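Local coordinates for protein light Chain (Clostridium botulinum, PDB 6BVD) that probably cleaves a neuronal SNARE protein as the zinc-dependent endopeptidase domain of a mosaic botulinum neurotoxin, at residues L120-T125 / I172-Y177; E128-N133 / S299-V304; T136-V141 / I148-A153; D293-A298 / Y334-N339. All coordinates share one frame; numbering follows the deposited sequence.

Contact 1 (L120-T125 / I172-Y177)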
loop_
_atom_site.group_PDB
_atom_site.type_symbol
_atom_site.label_atom_id
_atom_site.label_comp_id
_atom_site.label_asym_id
_atom_site.label_seq_id
_atom_site.Cartn_x
_atom_site.Cartn_y
_atom_site.Cartn_z
ATOM N N LEU A 120 -15.661 13.870 -29.525
ATOM C CA LEU A 120 -14.925 13.753 -30.811
ATOM C C LEU A 120 -15.357 14.876 -31.776
ATOM O O LEU A 120 -16.054 14.665 -32.783
ATOM C CB LEU A 120 -15.125 12.348 -31.433
ATOM C CG LEU A 120 -14.583 11.178 -30.585
ATOM C CD1 LEU A 120 -14.840 9.777 -31.255
ATOM C CD2 LEU A 120 -13.103 11.313 -30.197
ATOM N N GLY A 121 -14.996 16.110 -31.429
ATOM C CA GLY A 121 -15.331 17.226 -32.291
ATOM C C GLY A 121 -15.222 18.501 -31.492
ATOM O O GLY A 121 -15.098 18.442 -30.253
ATOM N N ASN A 122 -15.233 19.629 -32.190
ATOM C CA ASN A 122 -15.182 20.918 -31.510
ATOM C C ASN A 122 -15.820 22.010 -32.369
ATOM O O ASN A 122 -16.462 21.710 -33.389
ATOM C CB ASN A 122 -13.740 21.261 -31.135
ATOM C CG ASN A 122 -12.801 21.314 -32.353
ATOM O OD1 ASN A 122 -12.919 22.184 -33.194
ATOM N ND2 ASN A 122 -11.831 20.407 -32.401
ATOM N N SER A 123 -15.666 23.285 -31.978
ATOM C CA SER A 123 -16.356 24.337 -32.702
ATOM C C SER A 123 -16.039 24.383 -34.192
ATOM O O SER A 123 -16.908 24.717 -34.976
ATOM C CB SER A 123 -16.052 25.705 -32.080
ATOM O OG SER A 123 -16.679 25.741 -30.813
ATOM N N TYR A 124 -14.825 23.998 -34.560
ATOM C CA TYR A 124 -14.344 24.094 -35.938
ATOM C C TYR A 124 -14.217 22.746 -36.648
ATOM O O TYR A 124 -13.381 22.619 -37.553
ATOM C CB TYR A 124 -12.991 24.781 -35.938
ATOM C CG TYR A 124 -13.094 26.213 -35.462
ATOM C CD1 TYR A 124 -14.193 27.002 -35.794
ATOM C CD2 TYR A 124 -12.131 26.755 -34.644
ATOM C CE1 TYR A 124 -14.297 28.349 -35.340
ATOM C CE2 TYR A 124 -12.238 28.088 -34.181
ATOM C CZ TYR A 124 -13.317 28.860 -34.533
ATOM O OH TYR A 124 -13.405 30.175 -34.060
ATOM N N THR A 125 -15.037 21.764 -36.259
ATOM C CA THR A 125 -15.121 20.492 -37.009
ATOM C C THR A 125 -16.576 20.284 -37.442
ATOM O O THR A 125 -17.481 20.935 -36.911
ATOM C CB THR A 125 -14.604 19.266 -36.188
ATOM O OG1 THR A 125 -15.405 19.063 -35.018
ATOM C CG2 THR A 125 -13.149 19.435 -35.772
ATOM N N ILE A 172 -5.612 21.438 -24.554
ATOM C CA ILE A 172 -4.968 21.452 -25.872
ATOM C C ILE A 172 -5.762 22.262 -26.890
ATOM O O ILE A 172 -7.002 22.257 -26.881
ATOM C CB ILE A 172 -4.757 20.009 -26.391
ATOM C CG1 ILE A 172 -3.943 19.174 -25.373
ATOM C CG2 ILE A 172 -4.079 20.044 -27.792
ATOM C CD1 ILE A 172 -2.528 19.715 -25.087
ATOM N N ILE A 173 -5.041 22.984 -27.759
ATOM C CA ILE A 173 -5.609 23.838 -28.778
ATOM C C ILE A 173 -5.625 23.191 -30.179
ATOM O O ILE A 173 -4.645 22.584 -30.581
ATOM C CB ILE A 173 -4.817 25.162 -28.830
ATOM C CG1 ILE A 173 -5.027 25.937 -27.535
ATOM C CG2 ILE A 173 -5.190 25.987 -30.073
ATOM C CD1 ILE A 173 -3.950 26.971 -27.274
ATOM N N TYR A 174 -6.744 23.330 -30.894
ATOM C CA TYR A 174 -6.869 22.881 -32.290
ATOM C C TYR A 174 -6.733 24.079 -33.231
ATOM O O TYR A 174 -7.339 25.126 -33.000
ATOM C CB TYR A 174 -8.219 22.161 -32.509
ATOM C CG TYR A 174 -8.539 21.736 -33.926
ATOM C CD1 TYR A 174 -7.675 20.906 -34.641
ATOM C CD2 TYR A 174 -9.731 22.120 -34.540
ATOM C CE1 TYR A 174 -7.970 20.508 -35.942
ATOM C CE2 TYR A 174 -10.045 21.710 -35.843
ATOM C CZ TYR A 174 -9.156 20.909 -36.541
ATOM O OH TYR A 174 -9.435 20.500 -37.838
ATOM N N SER A 175 -5.913 23.936 -34.266
ATOM C CA SER A 175 -5.817 24.961 -35.274
ATOM C C SER A 175 -5.925 24.362 -36.664
ATOM O O SER A 175 -4.912 23.977 -37.236
ATOM C CB SER A 175 -4.526 25.747 -35.164
ATOM O OG SER A 175 -4.556 26.770 -36.164
ATOM N N PRO A 176 -7.147 24.348 -37.227
ATOM C CA PRO A 176 -7.437 23.734 -38.539
ATOM C C PRO A 176 -6.732 24.450 -39.700
ATOM O O PRO A 176 -6.108 23.836 -40.573
ATOM C CB PRO A 176 -8.960 23.859 -38.682
ATOM C CG PRO A 176 -9.412 24.809 -37.620
ATOM C CD PRO A 176 -8.331 24.953 -36.588
ATOM N N TYR A 177 -6.838 25.774 -39.690
ATOM C CA TYR A 177 -6.283 26.593 -40.742
ATOM C C TYR A 177 -6.270 28.043 -40.298
ATOM O O TYR A 177 -6.860 28.388 -39.264
ATOM C CB TYR A 177 -7.093 26.419 -42.030
ATOM C CG TYR A 177 -8.591 26.357 -41.799
ATOM C CD1 TYR A 177 -9.277 25.151 -41.866
ATOM C CD2 TYR A 177 -9.319 27.503 -41.522
ATOM C CE1 TYR A 177 -10.656 25.090 -41.646
ATOM C CE2 TYR A 177 -10.691 27.453 -41.314
ATOM C CZ TYR A 177 -11.356 26.250 -41.374
ATOM O OH TYR A 177 -12.721 26.236 -41.151
HETATM O O HOH W 1 -11.928 21.194 -39.273
HETATM O O HOH W 2 -14.242 24.888 -39.653
#

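Contact 2 (E128-N133 / S299-V304)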
loop_
_atom_site.group_PDB
_atom_site.type_symbol
_atom_site.label_atom_id
_atom_site.label_comp_id
_atom_site.label_asym_id
_atom_site.label_seq_id
_atom_site.Cartn_x
_atom_site.Cartn_y
_atom_site.Cartn_z
ATOM N N GLU A 128 -21.739 16.678 -38.333
ATOM C CA GLU A 128 -22.172 15.316 -38.714
ATOM C C GLU A 128 -21.143 14.229 -38.462
ATOM O O GLU A 128 -21.401 13.035 -38.662
ATOM C CB GLU A 128 -22.552 15.276 -40.207
ATOM C CG GLU A 128 -23.625 16.244 -40.589
ATOM C CD GLU A 128 -23.111 17.668 -40.761
ATOM O OE1 GLU A 128 -21.871 17.877 -40.795
ATOM O OE2 GLU A 128 -23.962 18.580 -40.802
ATOM N N GLN A 129 -19.975 14.632 -38.008
ATOM C CA GLN A 129 -18.831 13.743 -37.952
ATOM C C GLN A 129 -18.273 13.622 -36.552
ATOM O O GLN A 129 -18.163 14.631 -35.843
ATOM C CB GLN A 129 -17.759 14.267 -38.896
ATOM C CG GLN A 129 -16.746 13.267 -39.345
ATOM C CD GLN A 129 -15.773 13.864 -40.339
ATOM O OE1 GLN A 129 -15.379 15.022 -40.218
ATOM N NE2 GLN A 129 -15.366 13.067 -41.322
ATOM N N PHE A 130 -17.985 12.391 -36.136
ATOM C CA PHE A 130 -17.094 12.144 -35.000
ATOM C C PHE A 130 -15.665 12.309 -35.508
ATOM O O PHE A 130 -15.193 11.504 -36.330
ATOM C CB PHE A 130 -17.278 10.740 -34.400
ATOM C CG PHE A 130 -18.398 10.640 -33.379
ATOM C CD1 PHE A 130 -18.822 11.758 -32.660
ATOM C CD2 PHE A 130 -19.046 9.427 -33.175
ATOM C CE1 PHE A 130 -19.889 11.646 -31.736
ATOM C CE2 PHE A 130 -20.089 9.303 -32.259
ATOM C CZ PHE A 130 -20.507 10.416 -31.528
ATOM N N THR A 131 -14.986 13.361 -35.056
ATOM C CA THR A 131 -13.645 13.679 -35.526
ATOM C C THR A 131 -12.533 13.229 -34.556
ATOM O O THR A 131 -12.431 13.695 -33.406
ATOM C CB THR A 131 -13.538 15.181 -35.806
ATOM O OG1 THR A 131 -14.483 15.508 -36.825
ATOM C CG2 THR A 131 -12.160 15.547 -36.265
ATOM N N THR A 132 -11.696 12.318 -35.042
ATOM C CA THR A 132 -10.652 11.717 -34.242
ATOM C C THR A 132 -9.264 12.213 -34.644
ATOM O O THR A 132 -8.313 12.009 -33.931
ATOM C CB THR A 132 -10.643 10.180 -34.371
ATOM O OG1 THR A 132 -10.293 9.830 -35.713
ATOM C CG2 THR A 132 -11.991 9.610 -34.029
ATOM N N ASN A 133 -9.128 12.867 -35.784
ATOM C CA ASN A 133 -7.785 13.024 -36.323
ATOM C C ASN A 133 -7.184 14.400 -36.089
ATOM O O ASN A 133 -6.796 15.097 -37.040
ATOM C CB ASN A 133 -7.780 12.715 -37.829
ATOM C CG ASN A 133 -8.778 13.551 -38.593
ATOM O OD1 ASN A 133 -9.750 14.065 -38.035
ATOM N ND2 ASN A 133 -8.532 13.714 -39.884
ATOM N N SER A 299 -27.516 18.839 -29.593
ATOM C CA SER A 299 -27.969 19.142 -30.948
ATOM C C SER A 299 -27.043 18.554 -32.018
ATOM O O SER A 299 -27.488 18.038 -33.044
ATOM C CB SER A 299 -28.090 20.661 -31.113
ATOM O OG SER A 299 -28.689 20.994 -32.340
ATOM N N ARG A 300 -25.748 18.673 -31.775
ATOM C CA ARG A 300 -24.727 18.186 -32.683
ATOM C C ARG A 300 -24.690 16.643 -32.691
ATOM O O ARG A 300 -24.465 16.024 -33.728
ATOM C CB ARG A 300 -23.376 18.790 -32.293
ATOM C CG ARG A 300 -22.209 18.240 -33.044
ATOM C CD ARG A 300 -20.920 18.533 -32.339
ATOM N NE ARG A 300 -20.462 19.885 -32.615
ATOM C CZ ARG A 300 -19.459 20.196 -33.426
ATOM N NH1 ARG A 300 -18.785 19.259 -34.085
ATOM N NH2 ARG A 300 -19.139 21.469 -33.576
ATOM N N LEU A 301 -24.945 16.031 -31.538
ATOM C CA LEU A 301 -24.957 14.579 -31.419
ATOM C C LEU A 301 -26.120 13.980 -32.228
ATOM O O LEU A 301 -26.041 12.831 -32.693
ATOM C CB LEU A 301 -25.053 14.159 -29.925
ATOM C CG LEU A 301 -24.933 12.684 -29.562
ATOM C CD1 LEU A 301 -23.524 12.173 -29.977
ATOM C CD2 LEU A 301 -25.137 12.492 -28.045
ATOM N N ASN A 302 -27.197 14.741 -32.401
ATOM C CA ASN A 302 -28.333 14.268 -33.222
ATOM C C ASN A 302 -27.988 14.211 -34.722
ATOM O O ASN A 302 -28.681 13.546 -35.510
ATOM C CB ASN A 302 -29.553 15.158 -33.024
ATOM C CG ASN A 302 -30.238 14.913 -31.680
ATOM O OD1 ASN A 302 -30.404 13.774 -31.274
ATOM N ND2 ASN A 302 -30.633 15.986 -30.994
ATOM N N LYS A 303 -26.902 14.876 -35.091
ATOM C CA LYS A 303 -26.503 14.959 -36.491
ATOM C C LYS A 303 -25.400 13.973 -36.900
ATOM O O LYS A 303 -25.134 13.812 -38.089
ATOM C CB LYS A 303 -26.042 16.392 -36.808
ATOM C CG LYS A 303 -27.114 17.465 -36.593
ATOM C CD LYS A 303 -26.584 18.846 -36.960
ATOM C CE LYS A 303 -27.683 19.901 -36.951
ATOM N NZ LYS A 303 -28.326 20.075 -35.602
ATOM N N VAL A 304 -24.756 13.324 -35.943
ATOM C CA VAL A 304 -23.590 12.514 -36.258
ATOM C C VAL A 304 -23.961 11.246 -37.049
ATOM O O VAL A 304 -24.825 10.482 -36.623
ATOM C CB VAL A 304 -22.819 12.133 -34.988
ATOM C CG1 VAL A 304 -21.777 11.049 -35.288
ATOM C CG2 VAL A 304 -22.170 13.373 -34.358
HETATM O O HOH W 3 -20.050 16.135 -33.929
#

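Contact 3 (T136-V141 / I148-A153)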
loop_
_atom_site.group_PDB
_atom_site.type_symbol
_atom_site.label_atom_id
_atom_site.label_comp_id
_atom_site.label_asym_id
_atom_site.label_seq_id
_atom_site.Cartn_x
_atom_site.Cartn_y
_atom_site.Cartn_z
ATOM N N THR A 136 -6.241 17.407 -30.269
ATOM C CA THR A 136 -7.048 17.562 -29.036
ATOM C C THR A 136 -7.683 16.263 -28.530
ATOM O O THR A 136 -8.167 16.238 -27.396
ATOM C CB THR A 136 -8.200 18.581 -29.209
ATOM O OG1 THR A 136 -9.122 18.161 -30.228
ATOM C CG2 THR A 136 -7.658 20.026 -29.506
ATOM N N VAL A 137 -7.712 15.207 -29.365
ATOM C CA VAL A 137 -8.369 13.955 -28.997
ATOM C C VAL A 137 -7.489 12.695 -29.223
ATOM O O VAL A 137 -7.703 11.687 -28.587
ATOM C CB VAL A 137 -9.709 13.772 -29.766
ATOM C CG1 VAL A 137 -10.728 14.782 -29.282
ATOM C CG2 VAL A 137 -9.505 13.867 -31.324
ATOM N N SER A 138 -6.470 12.759 -30.077
ATOM C CA SER A 138 -5.615 11.592 -30.234
ATOM C C SER A 138 -4.166 11.978 -30.509
ATOM O O SER A 138 -3.855 13.144 -30.762
ATOM C CB SER A 138 -6.185 10.691 -31.348
ATOM O OG SER A 138 -6.067 11.352 -32.580
ATOM N N PHE A 139 -3.259 11.011 -30.385
ATOM C CA PHE A 139 -1.836 11.231 -30.670
ATOM C C PHE A 139 -1.191 9.990 -31.275
ATOM O O PHE A 139 -1.681 8.865 -31.076
ATOM C CB PHE A 139 -1.066 11.643 -29.404
ATOM C CG PHE A 139 -1.406 10.809 -28.182
ATOM C CD1 PHE A 139 -0.787 9.586 -27.956
ATOM C CD2 PHE A 139 -2.347 11.269 -27.253
ATOM C CE1 PHE A 139 -1.087 8.797 -26.834
ATOM C CE2 PHE A 139 -2.670 10.491 -26.117
ATOM C CZ PHE A 139 -2.040 9.238 -25.916
ATOM N N ASN A 140 -0.090 10.192 -31.998
ATOM C CA ASN A 140 0.711 9.049 -32.464
ATOM C C ASN A 140 1.462 8.321 -31.355
ATOM O O ASN A 140 2.053 8.945 -30.469
ATOM C CB ASN A 140 1.729 9.486 -33.531
ATOM C CG ASN A 140 1.093 9.696 -34.887
ATOM O OD1 ASN A 140 -0.123 9.605 -35.012
ATOM N ND2 ASN A 140 1.908 9.943 -35.912
ATOM N N VAL A 141 1.468 6.988 -31.417
ATOM C CA VAL A 141 2.334 6.204 -30.542
ATOM C C VAL A 141 3.145 5.199 -31.372
ATOM O O VAL A 141 2.688 4.719 -32.417
ATOM C CB VAL A 141 1.569 5.435 -29.424
ATOM C CG1 VAL A 141 0.552 6.340 -28.728
ATOM C CG2 VAL A 141 0.907 4.185 -29.938
ATOM N N ILE A 148 3.580 2.713 -36.190
ATOM C CA ILE A 148 3.014 3.951 -35.645
ATOM C C ILE A 148 1.500 3.892 -35.810
ATOM O O ILE A 148 1.002 3.696 -36.926
ATOM C CB ILE A 148 3.656 5.140 -36.359
ATOM C CG1 ILE A 148 5.151 5.136 -36.029
ATOM C CG2 ILE A 148 2.954 6.477 -36.016
ATOM C CD1 ILE A 148 5.960 6.135 -36.800
ATOM N N VAL A 149 0.771 4.037 -34.709
ATOM C CA VAL A 149 -0.687 4.046 -34.727
ATOM C C VAL A 149 -1.226 5.261 -33.945
ATOM O O VAL A 149 -0.466 5.920 -33.218
ATOM C CB VAL A 149 -1.278 2.727 -34.116
ATOM C CG1 VAL A 149 -0.813 1.505 -34.912
ATOM C CG2 VAL A 149 -0.888 2.543 -32.622
ATOM N N GLN A 150 -2.526 5.541 -34.074
ATOM C CA GLN A 150 -3.145 6.656 -33.347
ATOM C C GLN A 150 -3.836 6.095 -32.107
ATOM O O GLN A 150 -4.362 4.984 -32.114
ATOM C CB GLN A 150 -4.158 7.430 -34.196
ATOM C CG GLN A 150 -3.561 8.369 -35.239
ATOM C CD GLN A 150 -4.581 9.386 -35.771
ATOM O OE1 GLN A 150 -5.773 9.308 -35.465
ATOM N NE2 GLN A 150 -4.108 10.345 -36.571
ATOM N N GLN A 151 -3.828 6.873 -31.038
ATOM C CA GLN A 151 -4.397 6.436 -29.780
ATOM C C GLN A 151 -5.105 7.617 -29.099
ATOM O O GLN A 151 -4.698 8.751 -29.270
ATOM C CB GLN A 151 -3.295 5.866 -28.909
ATOM C CG GLN A 151 -3.732 5.427 -27.572
ATOM C CD GLN A 151 -2.976 4.204 -27.148
ATOM O OE1 GLN A 151 -2.303 3.561 -27.960
ATOM N NE2 GLN A 151 -3.059 3.885 -25.876
ATOM N N MET A 152 -6.205 7.351 -28.404
ATOM C CA MET A 152 -6.891 8.384 -27.623
ATOM C C MET A 152 -6.500 8.260 -26.147
ATOM O O MET A 152 -6.145 7.176 -25.712
ATOM C CB MET A 152 -8.409 8.275 -27.781
ATOM C CG MET A 152 -8.911 8.453 -29.223
ATOM S SD MET A 152 -10.705 8.332 -29.340
ATOM C CE MET A 152 -11.237 9.224 -27.876
ATOM N N ALA A 153 -6.544 9.364 -25.394
ATOM C CA ALA A 153 -6.326 9.324 -23.926
ATOM C C ALA A 153 -6.895 10.627 -23.344
ATOM O O ALA A 153 -7.322 11.498 -24.100
ATOM C CB ALA A 153 -4.836 9.183 -23.567
HETATM O O HOH W 4 -9.151 11.696 -26.206
#

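Contact 4 (D293-A298 / Y334-N339)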
loop_
_atom_site.group_PDB
_atom_site.type_symbol
_atom_site.label_atom_id
_atom_site.label_comp_id
_atom_site.label_asym_id
_atom_site.label_seq_id
_atom_site.Cartn_x
_atom_site.Cartn_y
_atom_site.Cartn_z
ATOM N N ASP A 293 -23.541 25.392 -23.633
ATOM C CA ASP A 293 -22.594 24.534 -24.375
ATOM C C ASP A 293 -23.091 23.084 -24.463
ATOM O O ASP A 293 -22.947 22.434 -25.503
ATOM C CB ASP A 293 -21.216 24.541 -23.729
ATOM C CG ASP A 293 -20.480 25.870 -23.912
ATOM O OD1 ASP A 293 -20.820 26.604 -24.839
ATOM O OD2 ASP A 293 -19.521 26.130 -23.159
ATOM N N TYR A 294 -23.661 22.569 -23.376
ATOM C CA TYR A 294 -24.170 21.185 -23.422
ATOM C C TYR A 294 -25.394 21.053 -24.314
ATOM O O TYR A 294 -25.545 20.006 -24.946
ATOM C CB TYR A 294 -24.495 20.635 -22.026
ATOM C CG TYR A 294 -23.283 20.283 -21.206
ATOM C CD1 TYR A 294 -22.002 20.570 -21.668
ATOM C CD2 TYR A 294 -23.416 19.668 -19.969
ATOM C CE1 TYR A 294 -20.912 20.255 -20.935
ATOM C CE2 TYR A 294 -22.309 19.344 -19.222
ATOM C CZ TYR A 294 -21.056 19.652 -19.714
ATOM O OH TYR A 294 -19.946 19.325 -18.976
ATOM N N LYS A 295 -26.252 22.084 -24.391
ATOM C CA LYS A 295 -27.377 22.080 -25.344
ATOM C C LYS A 295 -26.882 22.002 -26.796
ATOM O O LYS A 295 -27.500 21.323 -27.647
ATOM C CB LYS A 295 -28.267 23.304 -25.181
ATOM C CG LYS A 295 -29.266 23.237 -24.007
ATOM C CD LYS A 295 -30.030 24.561 -23.850
ATOM C CE LYS A 295 -31.009 24.486 -22.665
ATOM N NZ LYS A 295 -31.696 25.773 -22.378
ATOM N N ARG A 296 -25.817 22.738 -27.093
ATOM C CA ARG A 296 -25.225 22.672 -28.426
ATOM C C ARG A 296 -24.672 21.276 -28.708
ATOM O O ARG A 296 -24.803 20.789 -29.825
ATOM C CB ARG A 296 -24.121 23.701 -28.596
ATOM C CG ARG A 296 -24.629 25.126 -28.576
ATOM C CD ARG A 296 -23.510 26.134 -28.797
ATOM N NE ARG A 296 -23.962 27.523 -28.715
ATOM C CZ ARG A 296 -23.157 28.587 -28.758
ATOM N NH1 ARG A 296 -21.844 28.440 -28.909
ATOM N NH2 ARG A 296 -23.661 29.807 -28.663
ATOM N N ILE A 297 -24.070 20.631 -27.707
ATOM C CA ILE A 297 -23.511 19.279 -27.934
ATOM C C ILE A 297 -24.632 18.260 -28.156
ATOM O O ILE A 297 -24.503 17.412 -29.030
ATOM C CB ILE A 297 -22.568 18.869 -26.811
ATOM C CG1 ILE A 297 -21.310 19.740 -26.886
ATOM C CG2 ILE A 297 -22.180 17.352 -26.823
ATOM C CD1 ILE A 297 -20.375 19.565 -25.719
ATOM N N ALA A 298 -25.762 18.400 -27.463
ATOM C CA ALA A 298 -26.902 17.502 -27.677
ATOM C C ALA A 298 -27.420 17.604 -29.105
ATOM O O ALA A 298 -27.747 16.586 -29.733
ATOM C CB ALA A 298 -28.038 17.796 -26.684
ATOM N N TYR A 334 -31.666 13.265 -28.819
ATOM C CA TYR A 334 -30.999 13.706 -27.598
ATOM C C TYR A 334 -31.381 15.143 -27.236
ATOM O O TYR A 334 -31.536 15.997 -28.111
ATOM C CB TYR A 334 -29.466 13.585 -27.726
ATOM C CG TYR A 334 -28.983 12.168 -27.998
ATOM C CD1 TYR A 334 -28.956 11.210 -26.991
ATOM C CD2 TYR A 334 -28.520 11.802 -29.260
ATOM C CE1 TYR A 334 -28.520 9.903 -27.232
ATOM C CE2 TYR A 334 -28.079 10.486 -29.518
ATOM C CZ TYR A 334 -28.078 9.551 -28.501
ATOM O OH TYR A 334 -27.647 8.249 -28.753
ATOM N N SER A 335 -31.514 15.422 -25.945
ATOM C CA SER A 335 -31.716 16.813 -25.528
ATOM C C SER A 335 -31.243 17.003 -24.093
ATOM O O SER A 335 -30.966 16.027 -23.410
ATOM C CB SER A 335 -33.180 17.207 -25.645
ATOM O OG SER A 335 -33.973 16.486 -24.712
ATOM N N VAL A 336 -31.178 18.245 -23.622
ATOM C CA VAL A 336 -30.822 18.469 -22.223
ATOM C C VAL A 336 -32.071 18.411 -21.337
ATOM O O VAL A 336 -33.082 19.064 -21.612
ATOM C CB VAL A 336 -30.071 19.801 -22.034
ATOM C CG1 VAL A 336 -29.941 20.170 -20.537
ATOM C CG2 VAL A 336 -28.701 19.722 -22.696
ATOM N N ASP A 337 -32.016 17.551 -20.320
ATOM C CA ASP A 337 -32.989 17.521 -19.226
ATOM C C ASP A 337 -32.474 18.416 -18.087
ATOM O O ASP A 337 -31.376 18.175 -17.575
ATOM C CB ASP A 337 -33.202 16.082 -18.742
ATOM C CG ASP A 337 -34.066 15.997 -17.491
ATOM O OD1 ASP A 337 -33.623 16.438 -16.414
ATOM O OD2 ASP A 337 -35.185 15.463 -17.578
ATOM N N LEU A 338 -33.234 19.445 -17.712
ATOM C CA LEU A 338 -32.719 20.448 -16.775
ATOM C C LEU A 338 -32.385 19.878 -15.397
ATOM O O LEU A 338 -31.430 20.308 -14.759
ATOM C CB LEU A 338 -33.713 21.604 -16.624
ATOM C CG LEU A 338 -33.819 22.533 -17.836
ATOM C CD1 LEU A 338 -34.689 23.755 -17.530
ATOM C CD2 LEU A 338 -32.446 22.976 -18.321
ATOM N N ASN A 339 -33.140 18.880 -14.960
ATOM C CA ASN A 339 -32.911 18.277 -13.649
ATOM C C ASN A 339 -31.645 17.410 -13.660
ATOM O O ASN A 339 -30.855 17.432 -12.707
ATOM C CB ASN A 339 -34.120 17.449 -13.229
ATOM C CG ASN A 339 -35.299 18.308 -12.850
ATOM O OD1 ASN A 339 -35.138 19.386 -12.280
ATOM N ND2 ASN A 339 -36.499 17.841 -13.181
#

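Contact 1 (L120-T125 / I172-Y177)
An Asx turn headed by Asn122, coincident with a type I beta turn from Asn122 to Thr125, is the motif that meets Tyr174 and Pro176, and it shows how a loop held by its own side chains meets another loop. The bracing comes from two side chains. Asn122 OD1 accepts from Tyr124 N at 3.0 Å, the donor tilted 17° from the carbonyl plane, while Thr125 OG1 takes the backbone N-H of Asn122 in a nearly straight bond of 2.9 Å. With CG placed between the backbone N and the carbonyl carbon (chi1 58°), the Asn122 amide crosses the Tyr174 side chain at about a right angle; its ND2 and OD1 both lie 3.5 Å from Tyr174 CD2, and the two planes are 54° apart. Thr125 CG2 reaches Tyr174 CE2 at 3.8 Å. Tyr124 O sits near the ring plane at the edge, where a water donates to it at 2.7 Å and also bonds Tyr174 OH; a second water links the same carbonyl oxygen to Tyr177 OH. Pro176 CG lies 4.0 Å from Tyr124 CB, and its CD lies above one face of the Tyr174 ring, toward the rim. This surface contact joins the loop between helix 104-115 and strand 129-130 to the chain leaving strand 168-171, an outermost strand of the mixed sheet, while Leu120 packs on helix 313-323.

Contact 2 (E128-N133 / S299-V304)
Val304 meets both Glu128 and Phe130, and its side chain, followed outward, shows how one branched residue can seat a strand against the chain leaving a helix. At the root, Val304 CA makes a CA-H...O contact with Glu128 O at 3.3 Å; Glu128 CA returns a similar one to Lys303 O at 3.4 Å. The CB of Val304 stays near the same Glu128 oxygen, 4.0 Å away. Beyond it the branches divide. CG1, anti to the backbone N (chi1 168°), stands almost exactly over the centre of the Phe130 ring, 3.7 Å from the centroid and 5° off the normal, a CH-pi contact of nearly ideal aim. CG2 reaches the CE1 side of the same ring at 3.9 Å from that atom. Leu301 comes from another direction, its CD1 lying near the ring plane 3.8 Å from Phe130 CZ, so the ring is held at a face and at its edge. A water lies 3.1 Å from Gln129 O and accepts a weak bond from Arg300 NH1. Around the contact, strand 129-130 pairs in parallel with strand 306-307, just beyond Val304; Ile313, Phe316 and Lys317 of helix 313-323 also touch Phe130, and helix 280-301 supplies Leu301.

Contact 3 (T136-V141 / I148-A153)
Four backbone hydrogen bonds tie Phe139 to Gln151 and Val141 to Val149, the two hydrogen-bonded pairs of an antiparallel beta hairpin. Phe139 N donates to Gln151 O at 2.9 Å and Gln151 N answers to Phe139 O; Val141 N to Val149 O, also 2.9 Å, and Val149 N to Val141 O complete the second pair. Between them Asn140 and Gln150 form a non-hydrogen-bonded pair, their CA-H groups pointed at carbonyl oxygens across the gap. The short strand segments run at 143°, a marked twist from strict antiparallel. Beyond the Phe139-Gln151 pair, a water donates to both Val137 O and Ala153 O.

The two faces differ in chemistry. On one, Asn140 OD1 lies 3.7 Å from Gln150 CG, and Asn140 ND2 meets the methyl CG2 of Ile148; Ser138 OG on this face is bonded to Thr132 O. The other carries Phe139, Val141 and Val149 together with Gln151, whose CB packs on Val141 CG1; Val141 CG2 touches Val149 CG2 at 3.6 Å. Strand 148-152 is an outermost strand of the mixed sheet within the chain, and Trp46 of strand 45-48 touches Gln151 and Ala153. With CG of Phe139 between its backbone N and carbonyl carbon (chi1 45°), the ring lies over Gln151 O, the oxygen that its own N-H engages, while CE2 at the ring edge rests 3.6 Å from Ala153 CB.

Contact 4 (D293-A298 / Y334-N339)
Two first torsions bring Val336 and Lys295 together. Val336 has CG1 anti to its backbone N (chi1 169°), which leaves CG2 as the methyl facing residues 293-298 of helix 280-301, and Lys295 sets its CG anti to the carbonyl carbon (chi1 -79°), beside its backbone N. The two side chains then cross at about a right angle. Val336 CG2 rests 3.8 Å from Lys295 CA and equally far from Lys295 CG, and it also comes to 3.9 Å from Tyr294 O, so a single methyl settles against one turn of the helix. Only the base of the lysine is engaged in this way, the rest of the chain running on extended.

A turn later, Ala298 provides the other half of the contact. Its small CB lets the extended backbone approach closely, with Ser335 CA 4.0 Å away, and the carbonyl oxygen of Ala298 faces Tyr334 CB at the same distance. The contact is van der Waals packing, mostly of carbon atoms, joined by two backbone carbonyl oxygens. The Tyr294 hydroxyl is bonded to Tyr238 O, while the Tyr294 ring meets that of Tyr324 edge to face. Phe326, Leu291 and Phe341 also touch Val336.

Past the valine, Asp337 is the N-cap of helix 338-348. Its OD1 accepts a weak, bent bond from Asn339 N, 2.9 Å away, and a hydrogen bond from Lys340 N. The contact thus belongs to a strand-to-helix connection: strand 334-335, antiparallel to 327-328, packs against helix 280-301 and leads through a capping aspartate into an N-capped helix.

Contacts 2, 3 and 4 are partly buried, whereas contact 1 lies at the surface and combines direct packing with water bridges between two loops. Contact 3 alone is a hairpin held by direct backbone hydrogen bonds; contacts 2 and 4 share helix 280-301, contact 4 along its body and contact 2 toward its C-terminal end, and contact 2 adds CA-H...O contacts to its apolar packing. Several bonds stitch the group together: Leu120 O to Thr131 N between contacts 1 and 2, Thr132 O to Ser138 OG between contacts 2 and 3, and Asn302 OD1 to Tyr334 N between contacts 2 and 4. Contact 2 therefore touches all the others, while contact 4 touches contact 2 alone.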